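Local coordinates for protein DNA polymerase III subunit beta (PDB 4TRT) that probably encircles DNA as a ring-shaped head-to-tail homodimer, tethering DNA polymerases and other proteins to the template and so giving them processivity, at residues 124-135 / 203-212; 189-199 / 226-235. All blocks are in the same frame, centred on the assembly; numbering follows the deposited sequence.

Contact 1: residues 124-135 / 203-212; sequences ADVSLDGGELSR and LKDGEARFTY
Leu128 divides its two methyls between partners on the neighbouring strand: with CG set between the backbone N and the carbonyl carbon (chi1 38°), CD1 settles 3.8 Å from Ala208 CB, where a small side chain lets it approach the backbone, and CD2 reaches Phe210 CZ at 3.9 Å. Leu133, on the helix that follows, points against the oncoming Phe210 and sets its CD2 at the edge of that ring, 3.8 Å from Phe210 CZ, so the broad Phe210 bridges strand and helix. Strands 126-129 and 207-212 run antiparallel, and a classic beta bulge sets Asp125 and Val126 both against Phe210; Asp125 N holds Phe210 O at 2.9 Å, whereas the bond from Val126 N to the same oxygen is weak. Asp125 OD2 then receives Tyr212 N on its anti lone pair, its carboxylate almost parallel (8°) to the tyrosine ring, while Gln123 holds OD1. At the far end Asp129 is the N-cap: OD2 accepts from Glu132 N, and Gly206 N meets OD1 from above the carboxylate plane. Gly130 N bonds Gly206 O at 2.7 Å, and a side chain on Gly130 would run into Lys204 O. Arg135 NH2 forms a salt bridge with Asp205 OD1 at 3.2 Å. Farther out, Phe180 packs on Leu133.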
loop_
_atom_site.group_PDB
_atom_site.type_symbol
_atom_site.label_atom_id
_atom_site.label_comp_id
_atom_site.label_asym_id
_atom_site.label_seq_id
_atom_site.Cartn_x
_atom_site.Cartn_y
_atom_site.Cartn_z
ATOM N N ALA A 124 -37.921 -3.514 -14.377
ATOM C CA ALA A 124 -37.063 -2.476 -14.942
ATOM C C ALA A 124 -37.789 -1.134 -14.982
ATOM O O ALA A 124 -38.388 -0.791 -15.990
ATOM C CB ALA A 124 -36.617 -2.877 -16.344
ATOM N N ASP A 125 -37.724 -0.379 -13.887
ATOM C CA ASP A 125 -38.409 0.916 -13.796
ATOM C C ASP A 125 -37.651 2.015 -14.543
ATOM O O ASP A 125 -38.258 2.839 -15.221
ATOM C CB ASP A 125 -38.629 1.320 -12.333
ATOM C CG ASP A 125 -39.640 0.430 -11.626
ATOM O OD1 ASP A 125 -40.690 0.119 -12.234
ATOM O OD2 ASP A 125 -39.384 0.038 -10.465
ATOM N N VAL A 126 -36.331 2.031 -14.408
ATOM C CA VAL A 126 -35.477 2.930 -15.181
ATOM C C VAL A 126 -34.291 2.142 -15.699
ATOM O O VAL A 126 -33.911 1.124 -15.122
ATOM C CB VAL A 126 -34.915 4.104 -14.343
ATOM C CG1 VAL A 126 -34.851 5.377 -15.178
ATOM C CG2 VAL A 126 -35.748 4.336 -13.103
ATOM N N SER A 127 -33.707 2.633 -16.780
ATOM C CA SER A 127 -32.512 2.055 -17.371
ATOM C C SER A 127 -31.531 3.177 -17.705
ATOM O O SER A 127 -31.904 4.158 -18.334
ATOM C CB SER A 127 -32.896 1.284 -18.629
ATOM O OG SER A 127 -31.763 0.731 -19.268
ATOM N N LEU A 128 -30.289 3.056 -17.252
ATOM C CA LEU A 128 -29.232 3.999 -17.650
ATOM C C LEU A 128 -27.926 3.250 -17.890
ATOM O O LEU A 128 -27.855 2.036 -17.698
ATOM C CB LEU A 128 -29.032 5.105 -16.594
ATOM C CG LEU A 128 -29.150 4.666 -15.147
ATOM C CD1 LEU A 128 -27.861 3.978 -14.739
ATOM C CD2 LEU A 128 -29.449 5.842 -14.228
ATOM N N ASP A 129 -26.897 3.966 -18.324
ATOM C CA ASP A 129 -25.585 3.351 -18.489
ATOM C C ASP A 129 -24.818 3.349 -17.162
ATOM O O ASP A 129 -24.588 4.405 -16.576
ATOM C CB ASP A 129 -24.757 4.059 -19.549
ATOM C CG ASP A 129 -23.441 3.353 -19.802
ATOM O OD1 ASP A 129 -23.412 2.411 -20.627
ATOM O OD2 ASP A 129 -22.447 3.719 -19.153
ATOM N N GLY A 130 -24.413 2.159 -16.715
ATOM C CA GLY A 130 -23.717 2.008 -15.434
ATOM C C GLY A 130 -22.379 2.723 -15.333
ATOM O O GLY A 130 -22.015 3.221 -14.270
ATOM N N GLY A 131 -21.645 2.770 -16.437
ATOM C CA GLY A 131 -20.372 3.487 -16.496
ATOM C C GLY A 131 -20.543 4.993 -16.344
ATOM O O GLY A 131 -19.781 5.639 -15.636
ATOM N N GLU A 132 -21.549 5.543 -17.017
ATOM C CA GLU A 132 -21.862 6.961 -16.903
ATOM C C GLU A 132 -22.261 7.261 -15.466
ATOM O O GLU A 132 -21.791 8.229 -14.867
ATOM C CB GLU A 132 -23.003 7.353 -17.845
ATOM C CG GLU A 132 -22.666 7.297 -19.334
ATOM C CD GLU A 132 -21.867 8.491 -19.827
ATOM O OE1 GLU A 132 -21.548 9.399 -19.022
ATOM O OE2 GLU A 132 -21.550 8.514 -21.033
ATOM N N LEU A 133 -23.123 6.419 -14.911
ATOM C CA LEU A 133 -23.605 6.617 -13.545
ATOM C C LEU A 133 -22.464 6.531 -12.528
ATOM O O LEU A 133 -22.392 7.336 -11.613
ATOM C CB LEU A 133 -24.693 5.597 -13.218
ATOM C CG LEU A 133 -25.284 5.702 -11.814
ATOM C CD1 LEU A 133 -25.979 7.049 -11.649
ATOM C CD2 LEU A 133 -26.280 4.567 -11.588
ATOM N N SER A 134 -21.580 5.555 -12.694
ATOM C CA SER A 134 -20.437 5.385 -11.807
ATOM C C SER A 134 -19.487 6.580 -11.817
ATOM O O SER A 134 -19.060 7.048 -10.767
ATOM C CB SER A 134 -19.660 4.126 -12.186
ATOM O OG SER A 134 -18.608 3.904 -11.257
ATOM N N ARG A 135 -19.142 7.069 -13.003
ATOM C CA ARG A 135 -18.243 8.229 -13.094
ATOM C C ARG A 135 -18.934 9.491 -12.530
ATOM O O ARG A 135 -18.290 10.287 -11.869
ATOM C CB ARG A 135 -17.668 8.395 -14.518
ATOM C CG ARG A 135 -16.317 7.691 -14.714
ATOM C CD ARG A 135 -15.789 7.696 -16.142
ATOM N NE ARG A 135 -16.197 6.490 -16.869
ATOM C CZ ARG A 135 -17.278 6.360 -17.646
ATOM N NH1 ARG A 135 -18.111 7.370 -17.843
ATOM N NH2 ARG A 135 -17.524 5.193 -18.242
ATOM N N LEU A 203 -20.512 -1.184 -10.467
ATOM C CA LEU A 203 -21.019 -0.711 -11.756
ATOM C C LEU A 203 -19.938 -0.836 -12.828
ATOM O O LEU A 203 -18.780 -0.540 -12.584
ATOM C CB LEU A 203 -21.482 0.748 -11.658
ATOM C CG LEU A 203 -22.798 0.981 -10.908
ATOM C CD1 LEU A 203 -22.945 2.442 -10.497
ATOM C CD2 LEU A 203 -23.975 0.524 -11.769
ATOM N N LYS A 204 -20.324 -1.298 -14.010
ATOM C CA LYS A 204 -19.420 -1.332 -15.169
ATOM C C LYS A 204 -20.121 -0.710 -16.368
ATOM O O LYS A 204 -21.308 -0.411 -16.301
ATOM C CB LYS A 204 -18.993 -2.768 -15.471
ATOM C CG LYS A 204 -18.053 -3.379 -14.434
ATOM C CD LYS A 204 -16.629 -2.846 -14.544
ATOM C CE LYS A 204 -15.835 -3.057 -13.254
ATOM N NZ LYS A 204 -16.355 -2.237 -12.119
ATOM N N ASP A 205 -19.385 -0.484 -17.452
ATOM C CA ASP A 205 -19.995 -0.028 -18.705
ATOM C C ASP A 205 -21.096 -0.992 -19.138
ATOM O O ASP A 205 -20.968 -2.209 -18.990
ATOM C CB ASP A 205 -18.946 0.076 -19.826
ATOM C CG ASP A 205 -18.061 1.303 -19.700
ATOM O OD1 ASP A 205 -18.394 2.215 -18.913
ATOM O OD2 ASP A 205 -17.031 1.363 -20.402
ATOM N N GLY A 206 -22.177 -0.441 -19.676
ATOM C CA GLY A 206 -23.330 -1.238 -20.061
ATOM C C GLY A 206 -24.526 -0.838 -19.232
ATOM O O GLY A 206 -24.432 0.038 -18.379
ATOM N N GLU A 207 -25.641 -1.512 -19.455
ATOM C CA GLU A 207 -26.906 -1.120 -18.863
ATOM C C GLU A 207 -27.011 -1.448 -17.368
ATOM O O GLU A 207 -26.666 -2.543 -16.935
ATOM C CB GLU A 207 -28.047 -1.793 -19.618
ATOM C CG GLU A 207 -29.435 -1.376 -19.160
ATOM C CD GLU A 207 -30.534 -1.974 -20.020
ATOM O OE1 GLU A 207 -30.307 -2.125 -21.240
ATOM O OE2 GLU A 207 -31.624 -2.283 -19.476
ATOM N N ALA A 208 -27.505 -0.481 -16.598
ATOM C CA ALA A 208 -27.854 -0.673 -15.205
ATOM C C ALA A 208 -29.343 -0.379 -15.035
ATOM O O ALA A 208 -29.811 0.691 -15.422
ATOM C CB ALA A 208 -27.031 0.252 -14.337
ATOM N N ARG A 209 -30.080 -1.320 -14.459
ATOM C CA ARG A 209 -31.532 -1.200 -14.298
ATOM C C ARG A 209 -31.909 -0.920 -12.846
ATOM O O ARG A 209 -31.391 -1.567 -11.942
ATOM C CB ARG A 209 -32.223 -2.489 -14.752
ATOM C CG ARG A 209 -32.352 -2.629 -16.267
ATOM C CD ARG A 209 -32.730 -4.033 -16.742
ATOM N NE ARG A 209 -31.851 -5.105 -16.257
ATOM C CZ ARG A 209 -30.643 -5.416 -16.740
ATOM N NH1 ARG A 209 -30.097 -4.729 -17.740
ATOM N NH2 ARG A 209 -29.964 -6.429 -16.200
ATOM N N PHE A 210 -32.822 0.023 -12.629
ATOM C CA PHE A 210 -33.328 0.346 -11.288
ATOM C C PHE A 210 -34.705 -0.276 -11.093
ATOM O O PHE A 210 -35.575 -0.161 -11.965
ATOM C CB PHE A 210 -33.500 1.860 -11.107
ATOM C CG PHE A 210 -32.222 2.641 -10.974
ATOM C CD1 PHE A 210 -30.971 2.062 -11.128
ATOM C CD2 PHE A 210 -32.290 4.005 -10.711
ATOM C CE1 PHE A 210 -29.824 2.824 -11.007
ATOM C CE2 PHE A 210 -31.148 4.769 -10.588
ATOM C CZ PHE A 210 -29.910 4.176 -10.726
ATOM N N THR A 211 -34.902 -0.918 -9.949
ATOM C CA THR A 211 -36.221 -1.344 -9.511
ATOM C C THR A 211 -36.521 -0.583 -8.225
ATOM O O THR A 211 -35.810 -0.750 -7.228
ATOM C CB THR A 211 -36.270 -2.857 -9.201
ATOM O OG1 THR A 211 -35.795 -3.599 -10.331
ATOM C CG2 THR A 211 -37.692 -3.283 -8.849
ATOM N N TYR A 212 -37.577 0.232 -8.245
ATOM C CA TYR A 212 -37.989 1.010 -7.072
ATOM C C TYR A 212 -38.690 0.122 -6.059
ATOM O O TYR A 212 -39.474 -0.743 -6.424
ATOM C CB TYR A 212 -38.955 2.126 -7.473
ATOM C CG TYR A 212 -38.398 3.103 -8.469
ATOM C CD1 TYR A 212 -37.160 3.700 -8.259
ATOM C CD2 TYR A 212 -39.111 3.449 -9.613
ATOM C CE1 TYR A 212 -36.647 4.604 -9.166
ATOM C CE2 TYR A 212 -38.609 4.354 -10.527
ATOM C CZ TYR A 212 -37.377 4.929 -10.296
ATOM O OH TYR A 212 -36.867 5.839 -11.184
HETATM O O HOH W 1 -17.602 1.482 -11.486
#

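Contact 2: residues 189-199 / 226-235; sequences LIIPARSVDEL and MNLKLLDGDF
Ile190 CD1 lies at the edge of the Phe235 ring, near its plane, and 4.0 Å from Phe235 CB; Phe153 pairs edge-to-face with the same ring. The puckered Pro192 ring and Leu231 lie alongside one another, pointing opposite ways, with Pro192 CG touching Leu231 CD2. This is a strand-helix unit in the central domain of the DNA polymerase III beta subunit, one of its three related domains: strand 189-192 leads through Pro192, the N-cap, into a helix that runs nearly antiparallel (165°) to strand 226-229. Ile190 suits its place because its branches part: CG2, anti to the backbone N, packs on Leu231 CB at 3.9 Å, while CG1 (chi1 -55°) brings CD1 up to Gly233 O and Phe235 N. An alanine here would keep the backbone bond but is likely to open a gap between Leu231 and Phe235, leaving the Phe235 edge without the CD1 contact. That bond, from Leu231 N to Ile190 O, is 2.9 Å long and nearly straight (167°). Apolar side chains join the two segments: Ile191 CG2 presses tightly on Leu228 CD1 at 3.4 Å, and the long, flexible Met226 lays SD 3.7 Å from Leu199 CD2 and CE against Glu198 CB. Lys229 O is buried without a polar partner, 3.0 Å from Pro192 CD, whereas Lys229 N donates to a water that also lies 2.6 Å from Ser195 OG.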
loop_
_atom_site.group_PDB
_atom_site.type_symbol
_atom_site.label_atom_id
_atom_site.label_comp_id
_atom_site.label_asym_id
_atom_site.label_seq_id
_atom_site.Cartn_x
_atom_site.Cartn_y
_atom_site.Cartn_z
ATOM N N LEU A 189 -34.290 10.342 -6.339
ATOM C CA LEU A 189 -33.840 9.415 -5.299
ATOM C C LEU A 189 -32.718 10.085 -4.511
ATOM O O LEU A 189 -31.996 10.905 -5.058
ATOM C CB LEU A 189 -33.265 8.144 -5.937
ATOM C CG LEU A 189 -34.167 7.325 -6.869
ATOM C CD1 LEU A 189 -33.350 6.287 -7.613
ATOM C CD2 LEU A 189 -35.296 6.661 -6.105
ATOM N N ILE A 190 -32.591 9.738 -3.234
ATOM C CA ILE A 190 -31.436 10.112 -2.435
ATOM C C ILE A 190 -30.811 8.826 -1.914
ATOM O O ILE A 190 -31.441 8.089 -1.153
ATOM C CB ILE A 190 -31.787 11.026 -1.247
ATOM C CG1 ILE A 190 -32.537 12.281 -1.741
ATOM C CG2 ILE A 190 -30.506 11.387 -0.492
ATOM C CD1 ILE A 190 -33.149 13.115 -0.634
ATOM N N ILE A 191 -29.576 8.561 -2.343
ATOM C CA ILE A 191 -28.868 7.317 -2.044
ATOM C C ILE A 191 -27.830 7.555 -0.933
ATOM O O ILE A 191 -27.018 8.451 -1.052
ATOM C CB ILE A 191 -28.119 6.794 -3.299
ATOM C CG1 ILE A 191 -29.046 6.730 -4.513
ATOM C CG2 ILE A 191 -27.456 5.444 -3.030
ATOM C CD1 ILE A 191 -30.151 5.721 -4.382
ATOM N N PRO A 192 -27.839 6.741 0.143
ATOM C CA PRO A 192 -26.835 6.933 1.196
ATOM C C PRO A 192 -25.417 6.883 0.624
ATOM O O PRO A 192 -25.146 6.055 -0.253
ATOM C CB PRO A 192 -27.102 5.769 2.152
ATOM C CG PRO A 192 -28.520 5.399 1.917
ATOM C CD PRO A 192 -28.759 5.636 0.457
ATOM N N ALA A 193 -24.547 7.797 1.055
ATOM C CA ALA A 193 -23.197 7.922 0.467
ATOM C C ALA A 193 -22.394 6.623 0.525
ATOM O O ALA A 193 -21.709 6.271 -0.445
ATOM C CB ALA A 193 -22.399 9.032 1.138
ATOM N N ARG A 194 -22.424 5.936 1.663
ATOM C CA ARG A 194 -21.723 4.628 1.782
ATOM C C ARG A 194 -22.272 3.565 0.810
ATOM O O ARG A 194 -21.534 2.706 0.341
ATOM C CB ARG A 194 -21.775 4.084 3.202
ATOM C CG ARG A 194 -20.922 4.832 4.215
ATOM C CD ARG A 194 -21.134 4.351 5.651
ATOM N NE ARG A 194 -21.116 2.867 5.766
ATOM C CZ ARG A 194 -22.152 2.063 6.070
ATOM N NH1 ARG A 194 -23.366 2.546 6.341
ATOM N NH2 ARG A 194 -21.968 0.733 6.112
ATOM N N SER A 195 -23.553 3.637 0.483
ATOM C CA SER A 195 -24.108 2.770 -0.562
ATOM C C SER A 195 -23.667 3.186 -1.974
ATOM O O SER A 195 -23.486 2.337 -2.863
ATOM C CB SER A 195 -25.633 2.735 -0.475
ATOM O OG SER A 195 -26.027 2.130 0.727
ATOM N N VAL A 196 -23.469 4.484 -2.196
ATOM C CA VAL A 196 -22.854 4.929 -3.451
ATOM C C VAL A 196 -21.438 4.345 -3.610
ATOM O O VAL A 196 -21.073 3.906 -4.697
ATOM C CB VAL A 196 -22.863 6.464 -3.583
ATOM C CG1 VAL A 196 -21.972 6.923 -4.728
ATOM C CG2 VAL A 196 -24.284 6.951 -3.782
ATOM N N ASP A 197 -20.663 4.303 -2.527
ATOM C CA ASP A 197 -19.321 3.712 -2.563
ATOM C C ASP A 197 -19.357 2.255 -3.026
ATOM O O ASP A 197 -18.512 1.826 -3.813
ATOM C CB ASP A 197 -18.651 3.766 -1.196
ATOM C CG ASP A 197 -18.350 5.173 -0.743
ATOM O OD1 ASP A 197 -18.147 6.057 -1.598
ATOM O OD2 ASP A 197 -18.325 5.401 0.481
ATOM N N GLU A 198 -20.347 1.506 -2.538
ATOM C CA GLU A 198 -20.502 0.112 -2.926
ATOM C C GLU A 198 -20.923 0.023 -4.386
ATOM O O GLU A 198 -20.466 -0.864 -5.095
ATOM C CB GLU A 198 -21.530 -0.605 -2.040
ATOM C CG GLU A 198 -21.200 -0.610 -0.553
ATOM C CD GLU A 198 -19.843 -1.207 -0.221
ATOM O OE1 GLU A 198 -19.277 -1.995 -1.022
ATOM O OE2 GLU A 198 -19.320 -0.865 0.862
ATOM N N LEU A 199 -21.799 0.939 -4.815
ATOM C CA LEU A 199 -22.287 0.954 -6.183
ATOM C C LEU A 199 -21.139 1.202 -7.151
ATOM O O LEU A 199 -21.022 0.520 -8.157
ATOM C CB LEU A 199 -23.399 1.986 -6.380
ATOM C CG LEU A 199 -24.818 1.539 -6.044
ATOM C CD1 LEU A 199 -25.790 2.714 -6.030
ATOM C CD2 LEU A 199 -25.271 0.461 -7.023
ATOM N N MET A 226 -27.937 -5.466 -6.558
ATOM C CA MET A 226 -27.662 -4.850 -5.257
ATOM C C MET A 226 -28.917 -4.227 -4.703
ATOM O O MET A 226 -29.582 -3.450 -5.414
ATOM C CB MET A 226 -26.571 -3.782 -5.379
ATOM C CG MET A 226 -26.188 -3.151 -4.046
ATOM S SD MET A 226 -24.962 -1.842 -4.146
ATOM C CE MET A 226 -23.448 -2.776 -4.242
ATOM N N ASN A 227 -29.226 -4.548 -3.445
ATOM C CA ASN A 227 -30.270 -3.868 -2.684
ATOM C C ASN A 227 -29.625 -2.821 -1.788
ATOM O O ASN A 227 -28.622 -3.101 -1.113
ATOM C CB ASN A 227 -31.069 -4.834 -1.791
ATOM C CG ASN A 227 -31.905 -5.829 -2.572
ATOM O OD1 ASN A 227 -32.313 -5.564 -3.707
ATOM N ND2 ASN A 227 -32.197 -6.981 -1.947
ATOM N N LEU A 228 -30.206 -1.625 -1.776
ATOM C CA LEU A 228 -29.766 -0.562 -0.883
ATOM C C LEU A 228 -30.948 0.240 -0.392
ATOM O O LEU A 228 -32.014 0.236 -1.017
ATOM C CB LEU A 228 -28.792 0.376 -1.567
ATOM C CG LEU A 228 -29.255 0.925 -2.919
ATOM C CD1 LEU A 228 -29.043 2.428 -3.051
ATOM C CD2 LEU A 228 -28.556 0.169 -4.046
ATOM N N LYS A 229 -30.741 0.916 0.730
ATOM C CA LYS A 229 -31.751 1.761 1.318
ATOM C C LYS A 229 -31.733 3.090 0.600
ATOM O O LYS A 229 -30.732 3.458 0.000
ATOM C CB LYS A 229 -31.457 2.003 2.790
ATOM C CG LYS A 229 -31.534 0.761 3.645
ATOM C CD LYS A 229 -31.129 1.069 5.075
ATOM C CE LYS A 229 -31.014 -0.205 5.891
ATOM N NZ LYS A 229 -30.166 0.056 7.085
ATOM N N LEU A 230 -32.855 3.796 0.642
ATOM C CA LEU A 230 -32.940 5.146 0.114
ATOM C C LEU A 230 -33.293 6.070 1.278
ATOM O O LEU A 230 -34.011 5.661 2.180
ATOM C CB LEU A 230 -34.044 5.239 -0.941
ATOM C CG LEU A 230 -33.800 4.573 -2.291
ATOM C CD1 LEU A 230 -35.038 4.713 -3.175
ATOM C CD2 LEU A 230 -32.563 5.166 -2.944
ATOM N N LEU A 231 -32.817 7.313 1.246
ATOM C CA LEU A 231 -33.157 8.277 2.303
ATOM C C LEU A 231 -34.477 8.963 1.986
ATOM O O LEU A 231 -34.788 9.228 0.821
ATOM C CB LEU A 231 -32.055 9.320 2.469
ATOM C CG LEU A 231 -30.657 8.781 2.804
ATOM C CD1 LEU A 231 -29.707 9.947 3.096
ATOM C CD2 LEU A 231 -30.655 7.814 3.978
ATOM N N ASP A 232 -35.245 9.232 3.038
ATOM C CA ASP A 232 -36.499 9.955 2.928
ATOM C C ASP A 232 -36.259 11.455 2.898
ATOM O O ASP A 232 -35.183 11.936 3.238
ATOM C CB ASP A 232 -37.408 9.627 4.115
ATOM C CG ASP A 232 -38.191 8.355 3.907
ATOM O OD1 ASP A 232 -39.187 8.396 3.153
ATOM O OD2 ASP A 232 -37.830 7.325 4.513
ATOM N N GLY A 233 -37.283 12.191 2.504
ATOM C CA GLY A 233 -37.217 13.647 2.486
ATOM C C GLY A 233 -36.892 14.164 1.107
ATOM O O GLY A 233 -36.558 13.402 0.209
ATOM N N ASP A 234 -36.990 15.474 0.943
ATOM C CA ASP A 234 -36.591 16.126 -0.284
ATOM C C ASP A 234 -35.195 16.705 -0.080
ATOM O O ASP A 234 -34.911 17.388 0.905
ATOM C CB ASP A 234 -37.568 17.260 -0.643
ATOM C CG ASP A 234 -38.951 16.756 -1.066
ATOM O OD1 ASP A 234 -39.073 15.608 -1.539
ATOM O OD2 ASP A 234 -39.924 17.534 -0.952
ATOM N N PHE A 235 -34.321 16.443 -1.028
ATOM C CA PHE A 235 -33.040 17.131 -1.063
ATOM C C PHE A 235 -33.242 18.652 -1.117
ATOM O O PHE A 235 -34.137 19.134 -1.816
ATOM C CB PHE A 235 -32.255 16.664 -2.275
ATOM C CG PHE A 235 -30.774 16.805 -2.121
ATOM C CD1 PHE A 235 -30.055 15.897 -1.354
ATOM C CD2 PHE A 235 -30.104 17.835 -2.743
ATOM C CE1 PHE A 235 -28.686 16.026 -1.225
ATOM C CE2 PHE A 235 -28.745 17.978 -2.596
ATOM C CZ PHE A 235 -28.033 17.070 -1.836
HETATM O O HOH W 2 -34.997 8.626 -1.998
HETATM O O HOH W 3 -28.086 1.237 1.969
#

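The segments of contacts 1 and 2 alternate along the chain: 124-135, 189-199, 203-212, then 226-235, all in the central domain. Helix 193-202 belongs to contact 2 and leads, through the turn at 203-206, into strand 207-212 of contact 1. The centres lie 14 Å apart, and the two meet at Leu189, whose CD2 is 3.9 Å from Tyr212 CE1 while its CD1 packs on Phe210. Strands 126-129, 207-212 and 224-229 share one antiparallel sheet, with strand 216-220 between the last two; strand 189-192 edges another. Because strand 224-229 adjoins strand 52-59, this sheet runs on unbroken into the N-terminal domain, consistent with sheets forming the ring's outer wall and helices lining its DNA channel.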